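Local coordinates for protein Abbfa_003403 (Acinetobacter baumannii, PDB 4ZXH) that probably makes a peptide as a four-domain nonribosomal peptide synthetase, uniting condensation, adenylation, carrier and thioesterase domains in one chain, at residues A[148-153]-A[292-297]; A[234-239]-A[437-442]; A[515-520]-A[605-610]; A[974-979]-A[1226-1231]; A[1160-1165]-A[1260-1265]. All coordinates share one frame; numbering follows the deposited sequence.

Contact 1: residues A[148-153]-A[292-297]; sequences ALMDFW and NALGQF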
# COMPACT_ATOMS: atom_id res chain seq x y z
N ALA A 148 2.33 14.41 -23.12
CA ALA A 148 3.77 14.69 -23.11
C ALA A 148 4.19 15.53 -24.31
O ALA A 148 5.21 16.24 -24.25
CB ALA A 148 4.59 13.40 -23.07
N LEU A 149 3.42 15.48 -25.40
CA LEU A 149 3.78 16.21 -26.61
C LEU A 149 3.23 17.63 -26.58
O LEU A 149 3.95 18.58 -26.89
CB LEU A 149 3.29 15.48 -27.86
CG LEU A 149 3.81 16.07 -29.18
CD1 LEU A 149 5.33 15.84 -29.37
CD2 LEU A 149 3.01 15.57 -30.40
N MET A 150 1.96 17.78 -26.23
CA MET A 150 1.39 19.13 -26.18
C MET A 150 0.20 19.18 -25.25
O MET A 150 -0.36 18.15 -24.88
CB MET A 150 1.02 19.65 -27.59
CG MET A 150 -0.00 18.83 -28.42
SD MET A 150 -0.40 19.56 -30.07
CE MET A 150 1.05 19.10 -31.00
N ASP A 151 -0.18 20.38 -24.84
CA ASP A 151 -1.31 20.56 -23.97
C ASP A 151 -2.58 20.91 -24.77
O ASP A 151 -2.56 20.97 -25.99
CB ASP A 151 -1.00 21.65 -22.94
CG ASP A 151 -0.53 22.92 -23.58
OD1 ASP A 151 -0.85 23.13 -24.76
OD2 ASP A 151 0.16 23.72 -22.89
N PHE A 152 -3.67 21.13 -24.05
CA PHE A 152 -4.95 21.45 -24.65
C PHE A 152 -4.95 22.81 -25.35
O PHE A 152 -5.49 22.94 -26.45
CB PHE A 152 -6.03 21.41 -23.57
CG PHE A 152 -7.43 21.34 -24.11
CD1 PHE A 152 -7.87 20.20 -24.77
CD2 PHE A 152 -8.30 22.41 -23.95
CE1 PHE A 152 -9.17 20.14 -25.28
CE2 PHE A 152 -9.59 22.36 -24.44
CZ PHE A 152 -10.03 21.22 -25.11
N TRP A 153 -4.34 23.83 -24.72
CA TRP A 153 -4.21 25.13 -25.38
C TRP A 153 -3.65 24.89 -26.80
O TRP A 153 -4.11 25.50 -27.76
CB TRP A 153 -3.33 26.09 -24.56
CG TRP A 153 -3.22 27.52 -25.07
CD1 TRP A 153 -2.20 28.05 -25.81
CD2 TRP A 153 -4.13 28.61 -24.85
NE1 TRP A 153 -2.41 29.37 -26.06
CE2 TRP A 153 -3.60 29.74 -25.50
CE3 TRP A 153 -5.37 28.72 -24.20
CZ2 TRP A 153 -4.26 30.98 -25.50
CZ3 TRP A 153 -6.03 29.96 -24.21
CH2 TRP A 153 -5.47 31.07 -24.86
N ASN A 292 1.05 31.62 -29.18
CA ASN A 292 0.75 30.93 -30.42
C ASN A 292 1.56 29.63 -30.57
O ASN A 292 1.49 28.97 -31.61
CB ASN A 292 1.01 31.85 -31.61
CG ASN A 292 2.49 32.22 -31.74
OD1 ASN A 292 3.23 32.29 -30.74
ND2 ASN A 292 2.93 32.46 -32.98
N ALA A 293 2.31 29.26 -29.54
CA ALA A 293 3.23 28.14 -29.65
C ALA A 293 2.59 26.79 -29.33
O ALA A 293 1.89 26.64 -28.33
CB ALA A 293 4.44 28.35 -28.75
N LEU A 294 2.84 25.81 -30.18
CA LEU A 294 2.48 24.45 -29.83
C LEU A 294 3.48 23.90 -28.81
O LEU A 294 4.67 24.20 -28.88
CB LEU A 294 2.46 23.58 -31.07
CG LEU A 294 1.50 23.95 -32.17
CD1 LEU A 294 1.82 23.10 -33.36
CD2 LEU A 294 0.10 23.70 -31.70
N GLY A 295 2.99 23.12 -27.86
CA GLY A 295 3.87 22.48 -26.90
C GLY A 295 3.18 22.12 -25.60
O GLY A 295 1.99 22.36 -25.44
N GLN A 296 3.94 21.55 -24.67
CA GLN A 296 3.41 21.17 -23.38
C GLN A 296 3.96 22.11 -22.31
O GLN A 296 5.11 22.00 -21.87
CB GLN A 296 3.73 19.69 -23.11
CG GLN A 296 3.70 19.12 -21.69
CD GLN A 296 2.70 19.75 -20.76
OE1 GLN A 296 1.65 20.25 -21.17
NE2 GLN A 296 3.00 19.70 -19.47
N PHE A 297 3.11 23.07 -21.92
CA PHE A 297 3.51 24.21 -21.09
C PHE A 297 2.78 24.20 -19.75
O PHE A 297 3.06 25.01 -18.87
CB PHE A 297 3.23 25.53 -21.82
CG PHE A 297 4.05 25.73 -23.06
CD1 PHE A 297 5.37 26.18 -22.97
CD2 PHE A 297 3.51 25.49 -24.31
CE1 PHE A 297 6.13 26.38 -24.11
CE2 PHE A 297 4.27 25.69 -25.46
CZ PHE A 297 5.58 26.13 -25.36

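Contact 2: residues A[234-239]-A[437-442]; sequences FRVSES and LLQAVL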
# COMPACT_ATOMS: atom_id res chain seq x y z
N PHE A 234 -21.91 16.02 -14.97
CA PHE A 234 -23.05 16.58 -14.24
C PHE A 234 -23.29 18.03 -14.68
O PHE A 234 -22.46 18.60 -15.38
CB PHE A 234 -22.81 16.52 -12.73
CG PHE A 234 -21.61 17.31 -12.27
CD1 PHE A 234 -20.33 16.77 -12.37
CD2 PHE A 234 -21.75 18.59 -11.76
CE1 PHE A 234 -19.23 17.49 -11.96
CE2 PHE A 234 -20.64 19.32 -11.34
CZ PHE A 234 -19.39 18.78 -11.44
N ARG A 235 -24.42 18.61 -14.28
CA ARG A 235 -24.67 20.03 -14.53
C ARG A 235 -25.20 20.75 -13.30
O ARG A 235 -26.04 20.22 -12.56
CB ARG A 235 -25.66 20.23 -15.68
CG ARG A 235 -25.22 19.58 -16.97
CD ARG A 235 -26.24 19.70 -18.04
NE ARG A 235 -26.14 18.56 -18.93
CZ ARG A 235 -26.73 18.49 -20.12
NH1 ARG A 235 -27.46 19.51 -20.57
NH2 ARG A 235 -26.57 17.39 -20.85
N VAL A 236 -24.70 21.96 -13.08
CA VAL A 236 -25.20 22.80 -12.01
C VAL A 236 -26.45 23.58 -12.45
O VAL A 236 -26.46 24.20 -13.51
CB VAL A 236 -24.11 23.78 -11.54
CG1 VAL A 236 -24.64 24.63 -10.41
CG2 VAL A 236 -22.88 23.01 -11.11
N SER A 237 -27.51 23.54 -11.63
CA SER A 237 -28.77 24.21 -11.98
C SER A 237 -28.54 25.68 -12.30
O SER A 237 -27.61 26.30 -11.78
CB SER A 237 -29.79 24.08 -10.84
OG SER A 237 -29.58 25.09 -9.87
N GLU A 238 -29.39 26.23 -13.16
CA GLU A 238 -29.19 27.58 -13.64
C GLU A 238 -29.28 28.56 -12.47
O GLU A 238 -28.52 29.52 -12.41
CB GLU A 238 -30.21 27.93 -14.72
CG GLU A 238 -30.17 29.40 -15.15
CD GLU A 238 -31.22 29.73 -16.20
OE1 GLU A 238 -32.42 29.80 -15.84
OE2 GLU A 238 -30.85 29.94 -17.38
N SER A 239 -30.21 28.28 -11.55
CA SER A 239 -30.33 29.01 -10.28
C SER A 239 -28.97 29.16 -9.61
O SER A 239 -28.43 30.26 -9.50
CB SER A 239 -31.27 28.27 -9.33
OG SER A 239 -32.35 27.70 -10.04
N LEU A 437 -23.13 15.70 -3.51
CA LEU A 437 -22.65 16.45 -2.34
C LEU A 437 -22.02 17.78 -2.73
O LEU A 437 -22.18 18.79 -2.04
CB LEU A 437 -21.67 15.59 -1.53
CG LEU A 437 -22.33 14.40 -0.84
CD1 LEU A 437 -21.32 13.49 -0.16
CD2 LEU A 437 -23.37 14.86 0.16
N LEU A 438 -21.29 17.79 -3.85
CA LEU A 438 -20.77 19.02 -4.42
C LEU A 438 -21.90 19.98 -4.78
O LEU A 438 -21.85 21.16 -4.44
CB LEU A 438 -19.93 18.71 -5.67
CG LEU A 438 -19.27 19.90 -6.38
CD1 LEU A 438 -18.56 20.81 -5.38
CD2 LEU A 438 -18.27 19.41 -7.41
N GLN A 439 -22.91 19.45 -5.47
CA GLN A 439 -24.13 20.19 -5.79
C GLN A 439 -24.64 20.89 -4.51
O GLN A 439 -25.02 22.06 -4.53
CB GLN A 439 -25.21 19.25 -6.35
CG GLN A 439 -24.93 18.60 -7.72
CD GLN A 439 -25.15 19.53 -8.89
OE1 GLN A 439 -24.26 20.26 -9.30
NE2 GLN A 439 -26.35 19.50 -9.45
N ALA A 440 -24.60 20.16 -3.40
CA ALA A 440 -25.13 20.64 -2.13
C ALA A 440 -24.29 21.75 -1.51
O ALA A 440 -24.82 22.77 -1.08
CB ALA A 440 -25.26 19.49 -1.16
N VAL A 441 -22.97 21.53 -1.46
CA VAL A 441 -22.05 22.55 -0.97
C VAL A 441 -22.21 23.85 -1.74
O VAL A 441 -22.31 24.92 -1.15
CB VAL A 441 -20.57 22.10 -1.06
CG1 VAL A 441 -19.64 23.26 -0.74
CG2 VAL A 441 -20.31 20.96 -0.13
N LEU A 442 -22.26 23.74 -3.06
CA LEU A 442 -22.45 24.91 -3.92
C LEU A 442 -23.78 25.60 -3.63
O LEU A 442 -23.83 26.83 -3.55
CB LEU A 442 -22.35 24.50 -5.39
CG LEU A 442 -20.92 24.13 -5.80
CD1 LEU A 442 -20.81 23.68 -7.23
CD2 LEU A 442 -19.95 25.28 -5.52

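Contact 3: residues A[515-520]-A[605-610]; sequences HIAGIA and GVVALE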
# COMPACT_ATOMS: atom_id res chain seq x y z
N HIS A 515 -36.84 -29.77 36.82
CA HIS A 515 -35.70 -29.01 37.32
C HIS A 515 -35.97 -27.51 37.43
O HIS A 515 -35.49 -26.88 38.38
CB HIS A 515 -34.46 -29.22 36.45
CG HIS A 515 -33.74 -30.50 36.69
ND1 HIS A 515 -33.73 -31.53 35.78
CD2 HIS A 515 -33.01 -30.92 37.75
CE1 HIS A 515 -33.02 -32.54 36.26
NE2 HIS A 515 -32.57 -32.19 37.46
N ILE A 516 -36.68 -26.92 36.46
CA ILE A 516 -37.07 -25.50 36.56
C ILE A 516 -37.77 -25.29 37.90
O ILE A 516 -37.42 -24.39 38.68
CB ILE A 516 -38.07 -25.03 35.43
CG1 ILE A 516 -37.63 -25.41 34.02
CG2 ILE A 516 -38.31 -23.52 35.51
CD1 ILE A 516 -36.39 -24.79 33.57
N ALA A 517 -38.76 -26.14 38.15
CA ALA A 517 -39.64 -26.04 39.30
C ALA A 517 -38.86 -26.22 40.61
O ALA A 517 -39.02 -25.43 41.54
CB ALA A 517 -40.74 -27.07 39.18
N GLY A 518 -38.02 -27.24 40.65
CA GLY A 518 -37.27 -27.56 41.85
C GLY A 518 -36.22 -26.52 42.21
O GLY A 518 -35.94 -26.29 43.39
N ILE A 519 -35.65 -25.88 41.20
CA ILE A 519 -34.65 -24.85 41.43
C ILE A 519 -35.35 -23.55 41.82
O ILE A 519 -34.86 -22.78 42.65
CB ILE A 519 -33.77 -24.65 40.20
CG1 ILE A 519 -32.94 -25.91 39.95
CG2 ILE A 519 -32.83 -23.45 40.37
CD1 ILE A 519 -32.01 -25.78 38.77
N ALA A 520 -36.52 -23.31 41.25
CA ALA A 520 -37.28 -22.12 41.61
C ALA A 520 -37.69 -22.22 43.08
O ALA A 520 -37.54 -21.28 43.85
CB ALA A 520 -38.49 -21.96 40.72
N GLY A 605 -34.36 -29.85 45.41
CA GLY A 605 -35.19 -31.00 45.10
C GLY A 605 -35.51 -31.07 43.62
O GLY A 605 -35.00 -30.30 42.78
N VAL A 606 -36.34 -32.04 43.27
CA VAL A 606 -37.04 -31.98 42.00
C VAL A 606 -38.51 -31.92 42.42
O VAL A 606 -38.93 -32.55 43.40
CB VAL A 606 -36.70 -33.16 41.05
CG1 VAL A 606 -37.74 -33.30 39.97
CG2 VAL A 606 -35.33 -32.94 40.42
N VAL A 607 -39.27 -31.10 41.71
CA VAL A 607 -40.61 -30.74 42.10
C VAL A 607 -41.48 -30.81 40.87
O VAL A 607 -41.07 -30.36 39.81
CB VAL A 607 -40.65 -29.33 42.71
CG1 VAL A 607 -42.08 -28.87 42.90
CG2 VAL A 607 -39.90 -29.29 44.02
N ALA A 608 -42.67 -31.40 40.98
CA ALA A 608 -43.53 -31.48 39.81
C ALA A 608 -43.97 -30.08 39.46
O ALA A 608 -44.28 -29.27 40.33
CB ALA A 608 -44.71 -32.39 40.06
N LEU A 609 -43.97 -29.77 38.17
CA LEU A 609 -44.30 -28.43 37.72
C LEU A 609 -45.70 -28.01 38.18
O LEU A 609 -45.91 -26.85 38.55
CB LEU A 609 -44.17 -28.37 36.20
CG LEU A 609 -44.02 -27.02 35.50
CD1 LEU A 609 -42.93 -26.16 36.13
CD2 LEU A 609 -43.68 -27.30 34.04
N GLU A 610 -46.64 -28.95 38.18
CA GLU A 610 -48.03 -28.67 38.56
C GLU A 610 -48.19 -28.15 40.00
O GLU A 610 -49.22 -27.56 40.33
CB GLU A 610 -48.90 -29.91 38.37

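Contact 4: residues A[974-979]-A[1226-1231]; sequences PRDPIE and VLPLDA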
# COMPACT_ATOMS: atom_id res chain seq x y z
N PRO A 974 28.40 -4.29 0.24
CA PRO A 974 28.02 -5.18 -0.86
C PRO A 974 28.75 -6.52 -0.78
O PRO A 974 29.86 -6.53 -0.30
CB PRO A 974 28.44 -4.40 -2.10
CG PRO A 974 29.48 -3.46 -1.61
CD PRO A 974 29.00 -3.05 -0.26
N ARG A 975 28.14 -7.62 -1.22
CA ARG A 975 28.70 -8.94 -0.91
C ARG A 975 29.16 -9.75 -2.13
O ARG A 975 29.93 -10.70 -1.99
CB ARG A 975 27.68 -9.74 -0.09
CG ARG A 975 27.28 -9.06 1.24
CD ARG A 975 25.95 -9.56 1.81
NE ARG A 975 24.83 -9.23 0.93
CZ ARG A 975 23.58 -9.66 1.12
NH1 ARG A 975 23.31 -10.43 2.16
NH2 ARG A 975 22.62 -9.32 0.27
N ASP A 976 28.72 -9.37 -3.32
CA ASP A 976 29.15 -10.08 -4.52
C ASP A 976 29.34 -9.07 -5.66
O ASP A 976 29.11 -7.88 -5.46
CB ASP A 976 28.14 -11.20 -4.85
CG ASP A 976 26.77 -10.68 -5.25
OD1 ASP A 976 26.55 -9.46 -5.23
OD2 ASP A 976 25.90 -11.52 -5.58
N PRO A 977 29.78 -9.53 -6.85
CA PRO A 977 29.96 -8.56 -7.95
C PRO A 977 28.71 -7.72 -8.32
O PRO A 977 28.84 -6.56 -8.71
CB PRO A 977 30.38 -9.45 -9.12
CG PRO A 977 31.17 -10.56 -8.47
CD PRO A 977 30.44 -10.82 -7.16
N ILE A 978 27.52 -8.29 -8.23
CA ILE A 978 26.32 -7.53 -8.57
C ILE A 978 26.09 -6.40 -7.57
O ILE A 978 25.82 -5.26 -7.95
CB ILE A 978 25.08 -8.44 -8.60
CG1 ILE A 978 25.03 -9.26 -9.91
CG2 ILE A 978 23.82 -7.62 -8.42
CD1 ILE A 978 23.87 -10.23 -9.97
N GLU A 979 26.23 -6.68 -6.29
CA GLU A 979 26.00 -5.62 -5.32
C GLU A 979 27.15 -4.59 -5.37
O GLU A 979 26.91 -3.40 -5.14
CB GLU A 979 25.83 -6.20 -3.92
CG GLU A 979 24.63 -7.14 -3.80
CD GLU A 979 24.49 -7.76 -2.43
OE1 GLU A 979 25.42 -7.62 -1.60
OE2 GLU A 979 23.44 -8.39 -2.18
N VAL A 1226 28.80 -12.21 4.43
CA VAL A 1226 29.80 -11.91 3.40
C VAL A 1226 29.49 -12.58 2.02
O VAL A 1226 30.26 -12.43 1.05
CB VAL A 1226 31.21 -12.31 3.84
CG1 VAL A 1226 31.54 -11.64 5.15
CG2 VAL A 1226 31.33 -13.81 3.95
N LEU A 1227 28.37 -13.31 1.97
CA LEU A 1227 27.73 -13.73 0.72
C LEU A 1227 26.22 -13.54 0.83
O LEU A 1227 25.67 -13.61 1.92
CB LEU A 1227 28.04 -15.20 0.40
CG LEU A 1227 29.45 -15.47 -0.09
CD1 LEU A 1227 29.65 -16.96 -0.37
CD2 LEU A 1227 29.72 -14.62 -1.34
N PRO A 1228 25.54 -13.30 -0.30
CA PRO A 1228 24.08 -13.12 -0.28
C PRO A 1228 23.34 -14.40 0.10
O PRO A 1228 23.81 -15.50 -0.21
CB PRO A 1228 23.75 -12.72 -1.72
CG PRO A 1228 25.00 -12.15 -2.27
CD PRO A 1228 26.11 -12.94 -1.61
N LEU A 1229 22.19 -14.27 0.75
CA LEU A 1229 21.44 -15.44 1.16
C LEU A 1229 20.98 -16.26 -0.04
O LEU A 1229 20.91 -17.48 0.05
CB LEU A 1229 20.25 -15.06 2.03
CG LEU A 1229 20.56 -15.12 3.53
CD1 LEU A 1229 21.83 -14.32 3.89
CD2 LEU A 1229 19.37 -14.62 4.33
N ASP A 1230 20.70 -15.61 -1.17
CA ASP A 1230 20.27 -16.34 -2.36
C ASP A 1230 21.42 -16.87 -3.25
O ASP A 1230 21.17 -17.30 -4.38
CB ASP A 1230 19.32 -15.47 -3.21
CG ASP A 1230 19.84 -14.06 -3.43
OD1 ASP A 1230 20.55 -13.53 -2.54
OD2 ASP A 1230 19.54 -13.47 -4.49
N ALA A 1231 22.65 -16.85 -2.76
CA ALA A 1231 23.76 -17.49 -3.48
C ALA A 1231 23.61 -19.00 -3.41
O ALA A 1231 23.34 -19.56 -2.34
CB ALA A 1231 25.12 -17.06 -2.91
O HOH W 1 32.01 -11.59 -0.82

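Contact 5: residues A[1160-1165]-A[1260-1265]; sequences IVMIDT and FPILLV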
# COMPACT_ATOMS: atom_id res chain seq x y z
N ILE A 1160 53.61 2.20 -10.88
CA ILE A 1160 52.84 1.10 -10.33
C ILE A 1160 52.55 1.34 -8.85
O ILE A 1160 53.47 1.61 -8.07
CB ILE A 1160 53.57 -0.23 -10.46
CG1 ILE A 1160 53.92 -0.50 -11.91
CG2 ILE A 1160 52.70 -1.35 -9.94
CD1 ILE A 1160 54.68 -1.80 -12.09
N VAL A 1161 51.29 1.24 -8.45
CA VAL A 1161 50.99 1.30 -7.03
C VAL A 1161 50.79 -0.10 -6.46
O VAL A 1161 49.88 -0.82 -6.87
CB VAL A 1161 49.76 2.13 -6.74
CG1 VAL A 1161 49.45 2.08 -5.26
CG2 VAL A 1161 50.00 3.56 -7.17
N MET A 1162 51.63 -0.50 -5.51
CA MET A 1162 51.48 -1.82 -4.93
C MET A 1162 51.24 -1.70 -3.46
O MET A 1162 52.09 -1.19 -2.72
CB MET A 1162 52.71 -2.69 -5.17
CG MET A 1162 52.89 -3.14 -6.60
SD MET A 1162 54.45 -4.01 -6.70
CE MET A 1162 54.88 -3.82 -8.43
N ILE A 1163 50.08 -2.16 -3.02
CA ILE A 1163 49.75 -2.07 -1.61
C ILE A 1163 49.98 -3.43 -0.93
O ILE A 1163 49.26 -4.39 -1.19
CB ILE A 1163 48.32 -1.58 -1.41
CG1 ILE A 1163 48.10 -0.31 -2.26
CG2 ILE A 1163 48.07 -1.26 0.04
CD1 ILE A 1163 46.68 0.14 -2.33
N ASP A 1164 51.01 -3.48 -0.09
CA ASP A 1164 51.45 -4.68 0.61
C ASP A 1164 51.48 -5.94 -0.28
O ASP A 1164 51.04 -7.01 0.11
CB ASP A 1164 50.58 -4.92 1.84
CG ASP A 1164 51.33 -5.64 2.95
OD1 ASP A 1164 52.42 -5.15 3.36
OD2 ASP A 1164 50.85 -6.71 3.38
N THR A 1165 52.02 -5.78 -1.47
CA THR A 1165 52.16 -6.87 -2.43
C THR A 1165 53.39 -7.70 -2.15
O THR A 1165 54.51 -7.19 -2.23
CB THR A 1165 52.26 -6.32 -3.86
OG1 THR A 1165 51.10 -5.56 -4.14
CG2 THR A 1165 52.40 -7.42 -4.88
N PHE A 1260 60.69 -0.90 -12.88
CA PHE A 1260 59.57 -0.03 -13.20
C PHE A 1260 59.48 1.00 -12.09
O PHE A 1260 59.90 0.72 -10.96
CB PHE A 1260 58.27 -0.82 -13.30
CG PHE A 1260 58.21 -1.74 -14.48
CD1 PHE A 1260 57.85 -1.26 -15.72
CD2 PHE A 1260 58.49 -3.09 -14.33
CE1 PHE A 1260 57.78 -2.11 -16.82
CE2 PHE A 1260 58.43 -3.94 -15.42
CZ PHE A 1260 58.08 -3.45 -16.67
N PRO A 1261 58.95 2.19 -12.39
CA PRO A 1261 58.74 3.14 -11.29
C PRO A 1261 57.61 2.65 -10.38
O PRO A 1261 56.46 2.55 -10.80
CB PRO A 1261 58.37 4.43 -12.02
CG PRO A 1261 57.76 3.98 -13.30
CD PRO A 1261 58.42 2.68 -13.67
N ILE A 1262 57.95 2.31 -9.14
CA ILE A 1262 57.02 1.63 -8.25
C ILE A 1262 56.84 2.35 -6.93
O ILE A 1262 57.81 2.81 -6.32
CB ILE A 1262 57.50 0.19 -7.94
CG1 ILE A 1262 57.43 -0.67 -9.19
CG2 ILE A 1262 56.68 -0.44 -6.84
CD1 ILE A 1262 58.03 -2.03 -8.99
N LEU A 1263 55.59 2.46 -6.49
CA LEU A 1263 55.29 2.87 -5.12
C LEU A 1263 54.81 1.65 -4.35
O LEU A 1263 53.75 1.10 -4.67
CB LEU A 1263 54.24 3.99 -5.09
CG LEU A 1263 53.67 4.36 -3.72
CD1 LEU A 1263 54.76 4.93 -2.85
CD2 LEU A 1263 52.52 5.35 -3.86
N LEU A 1264 55.59 1.22 -3.35
CA LEU A 1264 55.18 0.10 -2.51
C LEU A 1264 54.73 0.57 -1.13
O LEU A 1264 55.53 1.08 -0.35
CB LEU A 1264 56.31 -0.91 -2.38
CG LEU A 1264 56.06 -2.05 -1.38
CD1 LEU A 1264 54.91 -2.90 -1.80
CD2 LEU A 1264 57.31 -2.88 -1.21
N VAL A 1265 53.44 0.41 -0.84
CA VAL A 1265 52.88 0.79 0.45
C VAL A 1265 52.86 -0.44 1.35
O VAL A 1265 52.14 -1.41 1.08
CB VAL A 1265 51.45 1.38 0.30
CG1 VAL A 1265 50.86 1.71 1.65
CG2 VAL A 1265 51.46 2.63 -0.58

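Contact 1: residues A[148-153]-A[292-297]
Asp151 and Gly295 meet first through their backbones: Asp151 N donates to Gly295 O at 3.0 Å, coming in from above the carbonyl plane. The same aspartate returns the favour with its side chain, whose OD2 accepts from Phe297 N at 3.2 Å, met from above the carboxylate plane. With chi1 at 52°, its CG lies between its own backbone N and carbonyl carbon, which folds the carboxylate back over the 295-297 backbone. Asp151 also caps the start of helix 152-165, and its OD1 takes a salt bridge from Arg285 and a hydrogen bond from Ser154 OG. A short aspartate suits this place because its two oxygens have several donors within reach. Ser154 OG bonds to Gly295 O too, giving that carbonyl a second polar partner, while Met150 CA passes 3.4 Å from Gly295 O. Gly295 itself has phi 156° and psi near 180°, a backbone shape that suits glycine alone. Gln296 sets OE1 3.5 Å from Asp151 CB and spends its NE2 on the carbonyls of Glu22 and Val298. His146 and His147, followed by Ala148 to Asp151, spell the HHxxxD part of the condensation-domain signature. The web of donors around the buried carboxylate, Arg285 among them, is consistent with a structural role for Asp151, joining the HHxxxD loop to 292-297.

Contact 2: residues A[234-239]-A[437-442]
Gln439 reaches from helix 428-447 to the end of an edge strand, where its NE2 donates to Arg235 O at 3.2 Å. The bond is bent (138° at the hydrogen), and NE2 is tilted out of the plane of the carbonyl it meets. A double turn puts the amide there: CG stands beside the backbone N, and the chain then bends at chi2 (-78°), swinging the amide across to the strand. Glutamine suits the place because it has both the length to cross and a donor to offer. Its other amide atom, OE1, lies against carbon, 3.6 Å from Val236 CG2 and 3.9 Å from Phe234 CD2. The Phe234 ring and the amide plane are steeply turned, 71° apart, as the two side chains slide past each other in opposite directions.

Beneath the amide the contact becomes oily. Phe234 CZ approaches Leu438 CD2 at 4.2 Å, and Val236 CG2 approaches Leu442 CD1 at 4.4 Å; the two leucines are one helical turn apart and so present a common stripe to the strand. Farther out, Phe234 and Leu438 both rest on Leu405 of strand 403-411, and the backbones of Phe234 and Val236 are hydrogen-bonded to Gly417 and Leu415 of strand 414-422, which fixes the edge strand in its sheet. Ser237 then caps the following helix 238-249. A helix laid over a mixed sheet in this way belongs to the chloramphenicol acetyltransferase-like architecture of condensation domains.

Contact 3: residues A[515-520]-A[605-610]
Helix 509-525 of the adenylation domain offers two small residues, Ala517 and Gly518, to segment 605-610, a loop that follows strand 598-600 and runs into a 3-10 turn at Leu609. Gly518 lets the loop come close, its CA lying 4.4 Å from Val606 CA and 3.7 Å from Gly605 O. Glycine, with no side chain, suits a helix face pressed this closely against a backbone. Val607 settles over the same spot with CG2 3.8 Å from Gly518 CA. Its branched form helps here: CG1 lies anti to its backbone N (chi1 170°), leaving CG2 to face the helix.

Ala517 is the other landing point. Its methyl meets Val607 O at 3.4 Å and, toward the end of the loop, Leu609 CD1 at 3.9 Å. At the exposed margin the His515 ring meets Val606 CG2 at 4.1 Å from CD2, an oblique approach that is neither stacking nor polar; Gly605 and Val606 are poorly ordered, so this edge is loosely defined. Everything across the contact is van der Waals. Behind the helix, Ile516 packs on Leu549 and Ala553 of helix 543-553, while Ala517 and Val607 share Val612 as a neighbour. Close packing through small residues thus joins helix 509-525 to the connection between strands 598-600 and 621-627, in the layered alpha/beta architecture of ANL enzymes.

Contact 4: residues A[974-979]-A[1226-1231]
Val1226 faces Arg975 through a water: the molecule donates to Val1226 O at 2.7 Å and to Arg975 O, reconciling two carbonyls that could not bond to each other. Leu1227 follows, its CD2 reaching back to 4.0 Å from Arg975 O. Pro1228 is the centre of the contact. Its CA sits 3.7 Å from Arg975 NH1, over one face of the guanidinium, while its CG lies 3.5 Å from Asp976 OD2; proline suits the place as a compact, rigid ring whose carbons can lie against the guanidinium face and the carboxylate. That guanidinium is held by Glu979, which takes NE (3.1 Å to OE1) and NH2 (2.7 Å to OE2) side-on, each oxygen using its syn lone pair. OE1 also accepts from Arg975 N, and the arginine chain bends at chi3 (-64°) to make the grip. Asp976 caps the helix by accepting from Glu979 N with OD1. From Pro1228 the chain makes a type I turn to Ala1231, carrying Asp1230 to a salt bridge with Arg1045, which also pairs with Asp976. The thioesterase loop between helices 1210-1223 and 1233-1251 is thereby set against the start of carrier helix 977-990, with helix 1037-1046 alongside both.

Contact 5: residues A[1160-1165]-A[1260-1265]
Val1265 O accepts from Asp1164 N at 2.6 Å, the last rung of a ladder of five backbone bonds. Successive bonds alternate in direction, as parallel strands require: Met1162 N gives to Leu1263 O (2.8 Å, nearly straight at 177°) while Met1162 O takes from Val1265 N. Toward the start of both strands, Ile1160 O takes from Leu1263 N and Ile1160 N gives to Pro1261 O at 2.9 Å; proline has no N-H to offer but its carbonyl serves well.

These are the neighbouring strands 1157-1163 and 1262-1267 of the alpha/beta-hydrolase sheet of the thioesterase domain, their directions 14° apart. Asp1164, just beyond the first strand, takes positive backbone angles, and its OD2 bonds to His1297 ND1. With Cys1137 this has the geometry of a Cys-His-Asp catalytic triad, probably the working one.

On one face, Ile1160, Met1162, Ile1262 and Leu1264 mesh. Met1162, long and flexible, lies extended so that CE reaches Ile1262 CD1 at 3.7 Å, and Leu1264 CD1 lies 4.0 Å from Met1162 CB. Ile1160 and Ile1262 run side by side, and Ile1160 CD1 meets Phe1260 CB at 3.9 Å. Ile1160 and Phe1260 are buried against helix 1138-1152. The other face carries Val1161, Ile1163, Leu1263 and Val1265; branched and aliphatic, they fit a strand core, and the first three pack on helix 1303-1316.

How the contacts relate
Along the chain, contacts 1 and 2 interleave within the condensation domain, their centres about 32 Å apart; contact 3 follows in the adenylation domain, and contacts 4 and 5 interleave again toward the C-terminus, about 30 Å apart between centres. Contact 1 follows strand 138-146 of a six-stranded sheet, while contact 2 includes edge strand 229-235 of a four-stranded one. Contact 5 is inside the thioesterase sheet, whereas contact 4 joins the carrier helix 977-990 to a loop between two thioesterase helices. Contact 3 is the outlier, its centre about 107 Å from that of contact 5. Contacts 1, 2, 3 and 5 each lie within one domain, while contact 4 joins carrier to thioesterase, fitting a synthetase built of separate domains.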